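Local coordinates for protein malonate decarboxylase subunit alpha (Acinetobacter baumannii ATCC 17978, PDB 6MPR) that probably serves as the acyl-carrier-protein transferase subunit of malonate decarboxylase, exchanging acetyl for malonyl groups so that malonate can be decarboxylated, at residues I254-H268 with L288-L300. Residues are numbered along the deposited sequence; the frame is centred on the assembly and turned at random.
Sequences IRGIYEKHNVQSLNH and LGLKGKICRNWTL
Gln264, Leu266 and Ile294 illustrate how a contact is carried where the two parallel strands of a beta-alpha-beta unit begin to pair and along that pairing. The Gln264 amide works at both ends. Its OE1 takes Arg296 NE at 2.8 Å, in the carbonyl plane and at the guanidinium edge, with a longer second bond from NH2; its NE2 reaches Lys293 O at 2.8 Å and also Asn262 O in its own segment. A bend at chi2 (-60°) brings the amide alongside the Arg296 side chain, between it and Lys293 O, and the three bonds to Arg296 and Lys293 should fix the amide's rotation. The backbone O of Gln264 accepts from both Arg296 N and Asn297 N, opening a parallel ladder continued by Leu266 N to Asn297 O and Thr299 N to Leu266 O. Leu266 lies alongside Trp298 and sets CD2 over the centre of the six-membered ring, a CH-pi contact 3.5 Å from the centroid. The indole edge meets the face of His268 in a T-shaped stack, planes at 82°, while Tyr258 OH and His268 NE2 share a hydrogen bond of 2.7 Å. Ile294 packs CD1 against helix 244-261, 4.0 Å from Tyr258 CB. Helix 272-287 makes the crossover between the two strands, touching Ile254, Tyr258 and His268; strand 363-366 flanks 265-268, and strand 317-319 flanks 297-299 on its other side.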
ATOM      1  N   ILE A 254      15.685 -21.429   8.823  1.00 15.52           N
ATOM      2  CA  ILE A 254      15.081 -22.318   7.830  1.00 12.95           C
ATOM      3  C   ILE A 254      14.295 -23.425   8.509  1.00 16.90           C
ATOM      4  O   ILE A 254      13.155 -23.726   8.139  1.00 15.44           O
ATOM      5  CB  ILE A 254      16.160 -22.894   6.902  1.00 14.41           C
ATOM      6  CG1 ILE A 254      16.722 -21.777   6.029  1.00 13.59           C
ATOM      7  CG2 ILE A 254      15.578 -24.051   6.081  1.00 13.37           C
ATOM      8  CD1 ILE A 254      17.971 -22.134   5.235  1.00 15.13           C
ATOM      9  N   ARG A 255      14.906 -24.060   9.500  1.00 17.43           N
ATOM     10  CA  ARG A 255      14.291 -25.183  10.188  1.00 15.77           C
ATOM     11  C   ARG A 255      13.224 -24.712  11.173  1.00 20.59           C
ATOM     12  O   ARG A 255      12.100 -25.231  11.188  1.00 17.24           O
ATOM     13  CB  ARG A 255      15.395 -25.967  10.890  1.00 21.42           C
ATOM     14  CG  ARG A 255      14.952 -27.179  11.660  1.00 25.74           C
ATOM     15  CD  ARG A 255      14.847 -28.397  10.766  1.00 32.55           C
ATOM     16  NE  ARG A 255      14.556 -29.585  11.553  1.00 42.38           N
ATOM     17  CZ  ARG A 255      14.031 -30.700  11.058  1.00 51.04           C
ATOM     18  NH1 ARG A 255      13.726 -30.779   9.769  1.00 41.30           N
ATOM     19  NH2 ARG A 255      13.802 -31.734  11.857  1.00 57.39           N
ATOM     20  N   GLY A 256      13.551 -23.712  11.989  1.00 17.68           N
ATOM     21  CA  GLY A 256      12.677 -23.298  13.064  1.00 14.75           C
ATOM     22  C   GLY A 256      11.617 -22.274  12.717  1.00 17.77           C
ATOM     23  O   GLY A 256      10.747 -22.016  13.551  1.00 14.37           O
ATOM     24  N   ILE A 257      11.678 -21.664  11.531  1.00 13.52           N
ATOM     25  CA  ILE A 257      10.673 -20.683  11.125  1.00 13.00           C
ATOM     26  C   ILE A 257      10.072 -21.028   9.762  1.00 12.65           C
ATOM     27  O   ILE A 257       8.853 -21.219   9.641  1.00 13.04           O
ATOM     28  CB  ILE A 257      11.261 -19.259  11.110  1.00 12.56           C
ATOM     29  CG1 ILE A 257      11.949 -18.930  12.453  1.00 14.57           C
ATOM     30  CG2 ILE A 257      10.142 -18.246  10.835  1.00 17.01           C
ATOM     31  CD1 ILE A 257      12.513 -17.501  12.537  1.00 15.66           C
ATOM     32  N   TYR A 258      10.906 -21.095   8.720  1.00 12.38           N
ATOM     33  CA  TYR A 258      10.372 -21.274   7.368  1.00 12.07           C
ATOM     34  C   TYR A 258       9.709 -22.637   7.223  1.00 12.53           C
ATOM     35  O   TYR A 258       8.564 -22.742   6.761  1.00 13.16           O
ATOM     36  CB  TYR A 258      11.468 -21.131   6.306  1.00 12.08           C
ATOM     37  CG  TYR A 258      12.117 -19.763   6.175  1.00 13.09           C
ATOM     38  CD1 TYR A 258      11.724 -18.687   6.969  1.00 14.32           C
ATOM     39  CD2 TYR A 258      13.126 -19.555   5.239  1.00 11.15           C
ATOM     40  CE1 TYR A 258      12.340 -17.437   6.827  1.00 10.79           C
ATOM     41  CE2 TYR A 258      13.725 -18.324   5.092  1.00 12.93           C
ATOM     42  CZ  TYR A 258      13.334 -17.276   5.886  1.00 11.69           C
ATOM     43  OH  TYR A 258      13.962 -16.073   5.725  1.00 10.46           O
ATOM     44  N   GLU A 259      10.424 -23.691   7.611  1.00 13.04           N
ATOM     45  CA  GLU A 259       9.851 -25.031   7.570  1.00 13.57           C
ATOM     46  C   GLU A 259       8.691 -25.160   8.555  1.00 13.90           C
ATOM     47  O   GLU A 259       7.632 -25.700   8.218  1.00 14.10           O
ATOM     48  CB  GLU A 259      10.928 -26.067   7.883  1.00 14.11           C
ATOM     49  CG  GLU A 259      10.431 -27.500   7.687  1.00 17.47           C
ATOM     50  CD  GLU A 259      11.471 -28.555   8.009  1.00 19.52           C
ATOM     51  OE1 GLU A 259      12.590 -28.209   8.452  1.00 24.94           O
ATOM     52  OE2 GLU A 259      11.161 -29.743   7.813  1.00 25.89           O
ATOM     53  N   LYS A 260       8.881 -24.664   9.780  1.00 17.99           N
ATOM     54  CA  LYS A 260       7.893 -24.854  10.840  1.00 18.46           C
ATOM     55  C   LYS A 260       6.530 -24.312  10.439  1.00 16.76           C
ATOM     56  O   LYS A 260       5.497 -24.938  10.705  1.00 14.94           O
ATOM     57  CB  LYS A 260       8.370 -24.170  12.129  1.00 14.63           C
ATOM     58  CG  LYS A 260       7.368 -24.277  13.292  1.00 15.41           C
ATOM     59  CD  LYS A 260       7.899 -23.600  14.551  1.00 16.02           C
ATOM     60  CE  LYS A 260       6.858 -23.632  15.668  1.00 24.73           C
ATOM     61  NZ  LYS A 260       6.699 -24.997  16.244  1.00 32.94           N
ATOM     62  N   HIS A 261       6.509 -23.139   9.808  1.00 13.56           N
ATOM     63  CA  HIS A 261       5.265 -22.460   9.477  1.00 16.94           C
ATOM     64  C   HIS A 261       4.916 -22.520   8.000  1.00 13.71           C
ATOM     65  O   HIS A 261       3.940 -21.882   7.588  1.00 17.05           O
ATOM     66  CB  HIS A 261       5.338 -20.999   9.923  1.00 12.91           C
ATOM     67  CG  HIS A 261       5.664 -20.837  11.371  1.00 13.30           C
ATOM     68  ND1 HIS A 261       4.783 -21.185  12.368  1.00 14.81           N
ATOM     69  CD2 HIS A 261       6.775 -20.376  11.992  1.00 13.28           C
ATOM     70  CE1 HIS A 261       5.335 -20.944  13.547  1.00 18.04           C
ATOM     71  NE2 HIS A 261       6.541 -20.447  13.345  1.00 16.00           N
ATOM     72  N   ASN A 262       5.687 -23.248   7.194  1.00 13.85           N
ATOM     73  CA  ASN A 262       5.396 -23.445   5.767  1.00 14.72           C
ATOM     74  C   ASN A 262       5.383 -22.114   5.008  1.00 18.13           C
ATOM     75  O   ASN A 262       4.448 -21.802   4.269  1.00 13.71           O
ATOM     76  CB  ASN A 262       4.077 -24.199   5.595  1.00 17.94           C
ATOM     77  CG  ASN A 262       3.919 -24.804   4.207  1.00 28.23           C
ATOM     78  OD1 ASN A 262       4.889 -25.276   3.603  1.00 35.63           O
ATOM     79  ND2 ASN A 262       2.689 -24.782   3.689  1.00 27.21           N
ATOM     80  N   VAL A 263       6.444 -21.332   5.192  1.00 14.65           N
ATOM     81  CA  VAL A 263       6.558 -20.008   4.576  1.00 14.73           C
ATOM     82  C   VAL A 263       6.798 -20.172   3.081  1.00 15.06           C
ATOM     83  O   VAL A 263       7.813 -20.737   2.665  1.00 16.17           O
ATOM     84  CB  VAL A 263       7.685 -19.204   5.235  1.00 11.00           C
ATOM     85  CG1 VAL A 263       7.902 -17.860   4.524  1.00 15.90           C
ATOM     86  CG2 VAL A 263       7.395 -19.012   6.731  1.00 14.31           C
ATOM     87  N   GLN A 264       5.856 -19.684   2.271  1.00 10.74           N
ATOM     88  CA  GLN A 264       5.936 -19.732   0.815  1.00 11.64           C
ATOM     89  C   GLN A 264       6.471 -18.455   0.196  1.00 10.05           C
ATOM     90  O   GLN A 264       7.033 -18.502  -0.909  1.00 12.34           O
ATOM     91  CB  GLN A 264       4.552 -19.977   0.195  1.00 13.96           C
ATOM     92  CG  GLN A 264       3.805 -21.170   0.723  1.00 15.86           C
ATOM     93  CD  GLN A 264       4.573 -22.438   0.490  1.00 18.26           C
ATOM     94  OE1 GLN A 264       4.851 -22.802  -0.654  1.00 22.42           O
ATOM     95  NE2 GLN A 264       4.948 -23.116   1.577  1.00 18.25           N
ATOM     96  N   SER A 265       6.261 -17.313   0.851  1.00 10.08           N
ATOM     97  CA  SER A 265       6.573 -16.009   0.273  1.00 11.39           C
ATOM     98  C   SER A 265       7.190 -15.129   1.347  1.00 11.13           C
ATOM     99  O   SER A 265       6.816 -15.218   2.520  1.00 12.23           O
ATOM    100  CB  SER A 265       5.315 -15.345  -0.299  1.00 11.12           C
ATOM    101  OG  SER A 265       4.289 -15.267   0.674  1.00 14.28           O
ATOM    102  N   LEU A 266       8.134 -14.275   0.950  1.00  8.78           N
ATOM    103  CA  LEU A 266       8.875 -13.552   1.978  1.00  9.13           C
ATOM    104  C   LEU A 266       9.693 -12.425   1.370  1.00 12.17           C
ATOM    105  O   LEU A 266       9.932 -12.373   0.156  1.00 10.14           O
ATOM    106  CB  LEU A 266       9.802 -14.500   2.759  1.00 12.14           C
ATOM    107  CG  LEU A 266      11.066 -15.031   2.064  1.00 13.12           C
ATOM    108  CD1 LEU A 266      11.872 -15.819   3.069  1.00 10.70           C
ATOM    109  CD2 LEU A 266      10.767 -15.915   0.826  1.00  9.21           C
ATOM    110  N   ASN A 267      10.099 -11.512   2.247  1.00 11.67           N
ATOM    111  CA  ASN A 267      11.147 -10.534   2.002  1.00 10.75           C
ATOM    112  C   ASN A 267      12.278 -10.744   3.007  1.00 10.56           C
ATOM    113  O   ASN A 267      12.037 -11.071   4.175  1.00 12.40           O
ATOM    114  CB  ASN A 267      10.589  -9.120   2.114  1.00 11.77           C
ATOM    115  CG  ASN A 267      11.672  -8.045   2.106  1.00 10.98           C
ATOM    116  OD1 ASN A 267      12.000  -7.475   3.154  1.00 11.98           O
ATOM    117  ND2 ASN A 267      12.207  -7.736   0.918  1.00  8.74           N
ATOM    118  N   HIS A 268      13.509 -10.573   2.536  1.00  8.39           N
ATOM    119  CA  HIS A 268      14.705 -10.543   3.371  1.00  8.69           C
ATOM    120  C   HIS A 268      15.214  -9.114   3.452  1.00  9.05           C
ATOM    121  O   HIS A 268      15.474  -8.501   2.411  1.00 10.71           O
ATOM    122  CB  HIS A 268      15.843 -11.384   2.789  1.00  9.90           C
ATOM    123  CG  HIS A 268      15.711 -12.854   3.006  1.00 12.37           C
ATOM    124  ND1 HIS A 268      16.649 -13.744   2.529  1.00 11.56           N
ATOM    125  CD2 HIS A 268      14.791 -13.588   3.671  1.00 12.55           C
ATOM    126  CE1 HIS A 268      16.299 -14.972   2.881  1.00 13.11           C
ATOM    127  NE2 HIS A 268      15.184 -14.902   3.587  1.00 12.94           N
ATOM    128  N   LEU A 288      17.110 -31.057   3.860  1.00 21.09           N
ATOM    129  CA  LEU A 288      15.843 -31.188   4.571  1.00 17.55           C
ATOM    130  C   LEU A 288      14.682 -31.531   3.642  1.00 21.33           C
ATOM    131  O   LEU A 288      13.548 -31.676   4.118  1.00 22.90           O
ATOM    132  CB  LEU A 288      15.524 -29.886   5.335  1.00 15.72           C
ATOM    133  CG  LEU A 288      16.536 -29.459   6.407  1.00 19.86           C
ATOM    134  CD1 LEU A 288      16.169 -28.100   6.988  1.00 21.46           C
ATOM    135  CD2 LEU A 288      16.647 -30.518   7.510  1.00 26.10           C
ATOM    136  N   GLY A 289      14.938 -31.650   2.336  1.00 16.14           N
ATOM    137  CA  GLY A 289      13.904 -31.989   1.374  1.00 24.10           C
ATOM    138  C   GLY A 289      12.913 -30.880   1.092  1.00 25.80           C
ATOM    139  O   GLY A 289      11.765 -31.163   0.728  1.00 24.24           O
ATOM    140  N   LEU A 290      13.329 -29.620   1.228  1.00 21.61           N
ATOM    141  CA  LEU A 290      12.392 -28.505   1.248  1.00 18.49           C
ATOM    142  C   LEU A 290      12.232 -27.775  -0.086  1.00 16.23           C
ATOM    143  O   LEU A 290      11.487 -26.786  -0.136  1.00 14.41           O
ATOM    144  CB  LEU A 290      12.808 -27.499   2.333  1.00 13.85           C
ATOM    145  CG  LEU A 290      12.753 -28.011   3.777  1.00 15.18           C
ATOM    146  CD1 LEU A 290      13.313 -26.959   4.754  1.00 18.94           C
ATOM    147  CD2 LEU A 290      11.344 -28.415   4.155  1.00 20.95           C
ATOM    148  N   LYS A 291      12.898 -28.209  -1.162  1.00 17.94           N
ATOM    149  CA  LYS A 291      12.796 -27.457  -2.411  1.00 23.55           C
ATOM    150  C   LYS A 291      11.364 -27.484  -2.922  1.00 13.82           C
ATOM    151  O   LYS A 291      10.730 -28.543  -2.972  1.00 17.06           O
ATOM    152  CB  LYS A 291      13.738 -28.008  -3.481  1.00 24.74           C
ATOM    153  CG  LYS A 291      13.642 -27.229  -4.804  1.00 26.48           C
ATOM    154  CD  LYS A 291      14.397 -27.904  -5.942  1.00 27.85           C
ATOM    155  CE  LYS A 291      15.876 -28.050  -5.615  1.00 30.99           C
ATOM    156  NZ  LYS A 291      16.618 -28.765  -6.696  1.00 29.68           N
ATOM    157  N   GLY A 292      10.853 -26.318  -3.300  1.00 18.40           N
ATOM    158  CA  GLY A 292       9.480 -26.191  -3.730  1.00 21.74           C
ATOM    159  C   GLY A 292       8.450 -26.180  -2.621  1.00 22.28           C
ATOM    160  O   GLY A 292       7.264 -25.959  -2.906  1.00 24.89           O
ATOM    161  N   LYS A 293       8.855 -26.406  -1.368  1.00 16.40           N
ATOM    162  CA  LYS A 293       7.936 -26.404  -0.235  1.00 13.85           C
ATOM    163  C   LYS A 293       7.984 -25.121   0.570  1.00 18.81           C
ATOM    164  O   LYS A 293       7.083 -24.896   1.385  1.00 22.40           O
ATOM    165  CB  LYS A 293       8.247 -27.563   0.718  1.00 17.09           C
ATOM    166  CG  LYS A 293       8.118 -28.921   0.066  1.00 19.19           C
ATOM    167  CD  LYS A 293       8.401 -30.030   1.057  1.00 19.53           C
ATOM    168  CE  LYS A 293       8.572 -31.354   0.330  1.00 28.10           C
ATOM    169  NZ  LYS A 293       9.198 -32.357   1.236  1.00 34.81           N
ATOM    170  N   ILE A 294       9.042 -24.320   0.406  1.00 15.29           N
ATOM    171  CA  ILE A 294       9.220 -23.055   1.110  1.00 13.40           C
ATOM    172  C   ILE A 294       9.923 -22.078   0.175  1.00 15.61           C
ATOM    173  O   ILE A 294      10.643 -22.468  -0.747  1.00 18.44           O
ATOM    174  CB  ILE A 294      10.032 -23.177   2.421  1.00 14.42           C
ATOM    175  CG1 ILE A 294      11.461 -23.651   2.123  1.00 13.64           C
ATOM    176  CG2 ILE A 294       9.352 -24.150   3.407  1.00 16.67           C
ATOM    177  CD1 ILE A 294      12.397 -23.555   3.306  1.00 13.37           C
ATOM    178  N   CYS A 295       9.707 -20.792   0.434  1.00 13.16           N
ATOM    179  CA  CYS A 295      10.504 -19.723  -0.173  1.00 15.18           C
ATOM    180  C   CYS A 295      10.392 -19.708  -1.697  1.00 12.55           C
ATOM    181  O   CYS A 295      11.392 -19.572  -2.411  1.00 11.69           O
ATOM    182  CB  CYS A 295      11.972 -19.834   0.248  1.00 14.87           C
ATOM    183  SG  CYS A 295      12.253 -19.815   2.039  1.00 16.56           S
ATOM    184  N   ARG A 296       9.157 -19.779  -2.193  1.00 11.41           N
ATOM    185  CA  ARG A 296       8.911 -19.811  -3.633  1.00 12.02           C
ATOM    186  C   ARG A 296       8.800 -18.422  -4.252  1.00 12.79           C
ATOM    187  O   ARG A 296       9.356 -18.176  -5.332  1.00 13.90           O
ATOM    188  CB  ARG A 296       7.645 -20.610  -3.921  1.00 15.00           C
ATOM    189  CG  ARG A 296       7.780 -22.069  -3.532  1.00 19.57           C
ATOM    190  CD  ARG A 296       6.642 -22.897  -4.093  1.00 33.14           C
ATOM    191  NE  ARG A 296       5.389 -22.595  -3.418  1.00 44.85           N
ATOM    192  CZ  ARG A 296       4.329 -22.051  -4.004  1.00 50.85           C
ATOM    193  NH1 ARG A 296       4.361 -21.758  -5.300  1.00 54.69           N
ATOM    194  NH2 ARG A 296       3.233 -21.811  -3.293  1.00 46.04           N
ATOM    195  N   ASN A 297       8.114 -17.500  -3.591  1.00 11.50           N
ATOM    196  CA  ASN A 297       7.766 -16.211  -4.179  1.00 10.12           C
ATOM    197  C   ASN A 297       8.336 -15.085  -3.336  1.00 12.52           C
ATOM    198  O   ASN A 297       8.110 -15.036  -2.125  1.00 11.67           O
ATOM    199  CB  ASN A 297       6.248 -16.096  -4.305  1.00 11.16           C
ATOM    200  CG  ASN A 297       5.652 -17.289  -5.008  1.00 15.72           C
ATOM    201  OD1 ASN A 297       5.910 -17.510  -6.191  1.00 19.34           O
ATOM    202  ND2 ASN A 297       4.864 -18.078  -4.285  1.00 13.82           N
ATOM    203  N   TRP A 298       9.069 -14.174  -3.971  1.00  9.55           N
ATOM    204  CA  TRP A 298       9.831 -13.181  -3.240  1.00 10.89           C
ATOM    205  C   TRP A 298       9.463 -11.755  -3.641  1.00 10.15           C
ATOM    206  O   TRP A 298       9.149 -11.470  -4.804  1.00 10.19           O
ATOM    207  CB  TRP A 298      11.332 -13.394  -3.475  1.00  9.26           C
ATOM    208  CG  TRP A 298      11.868 -14.730  -3.019  1.00  9.21           C
ATOM    209  CD1 TRP A 298      11.591 -15.971  -3.547  1.00 10.64           C
ATOM    210  CD2 TRP A 298      12.807 -14.942  -1.971  1.00  8.88           C
ATOM    211  NE1 TRP A 298      12.296 -16.940  -2.870  1.00 12.76           N
ATOM    212  CE2 TRP A 298      13.062 -16.332  -1.906  1.00 11.64           C
ATOM    213  CE3 TRP A 298      13.466 -14.089  -1.073  1.00 12.90           C
ATOM    214  CZ2 TRP A 298      13.947 -16.886  -0.979  1.00 11.30           C
ATOM    215  CZ3 TRP A 298      14.341 -14.645  -0.151  1.00 11.13           C
ATOM    216  CH2 TRP A 298      14.578 -16.033  -0.118  1.00 11.39           C
ATOM    217  N   THR A 299       9.512 -10.862  -2.660  1.00 10.00           N
ATOM    218  CA  THR A 299       9.614  -9.428  -2.893  1.00  9.79           C
ATOM    219  C   THR A 299      11.021  -9.047  -2.458  1.00  8.66           C
ATOM    220  O   THR A 299      11.336  -9.069  -1.258  1.00  9.97           O
ATOM    221  CB  THR A 299       8.554  -8.638  -2.122  1.00  8.69           C
ATOM    222  OG1 THR A 299       8.659  -8.943  -0.722  1.00 12.46           O
ATOM    223  CG2 THR A 299       7.165  -8.996  -2.610  1.00  9.96           C
ATOM    224  N   LEU A 300      11.871  -8.731  -3.431  1.00  8.15           N
ATOM    225  CA  LEU A 300      13.304  -8.640  -3.164  1.00  8.60           C
ATOM    226  C   LEU A 300      13.992  -7.972  -4.349  1.00 12.32           C
ATOM    227  O   LEU A 300      13.565  -8.144  -5.493  1.00 12.51           O
ATOM    228  CB  LEU A 300      13.903 -10.043  -2.951  1.00 13.50           C
ATOM    229  CG  LEU A 300      15.232 -10.115  -2.195  1.00 12.04           C
ATOM    230  CD1 LEU A 300      14.960 -10.055  -0.690  1.00  8.10           C
ATOM    231  CD2 LEU A 300      15.953 -11.381  -2.566  1.00 12.00           C
TER
HETATM  232  O   HOH W   1      12.668 -31.865   6.743  1.00 28.98           O
HETATM  233  O   HOH W   2       4.900 -25.186  -1.440  1.00 28.20           O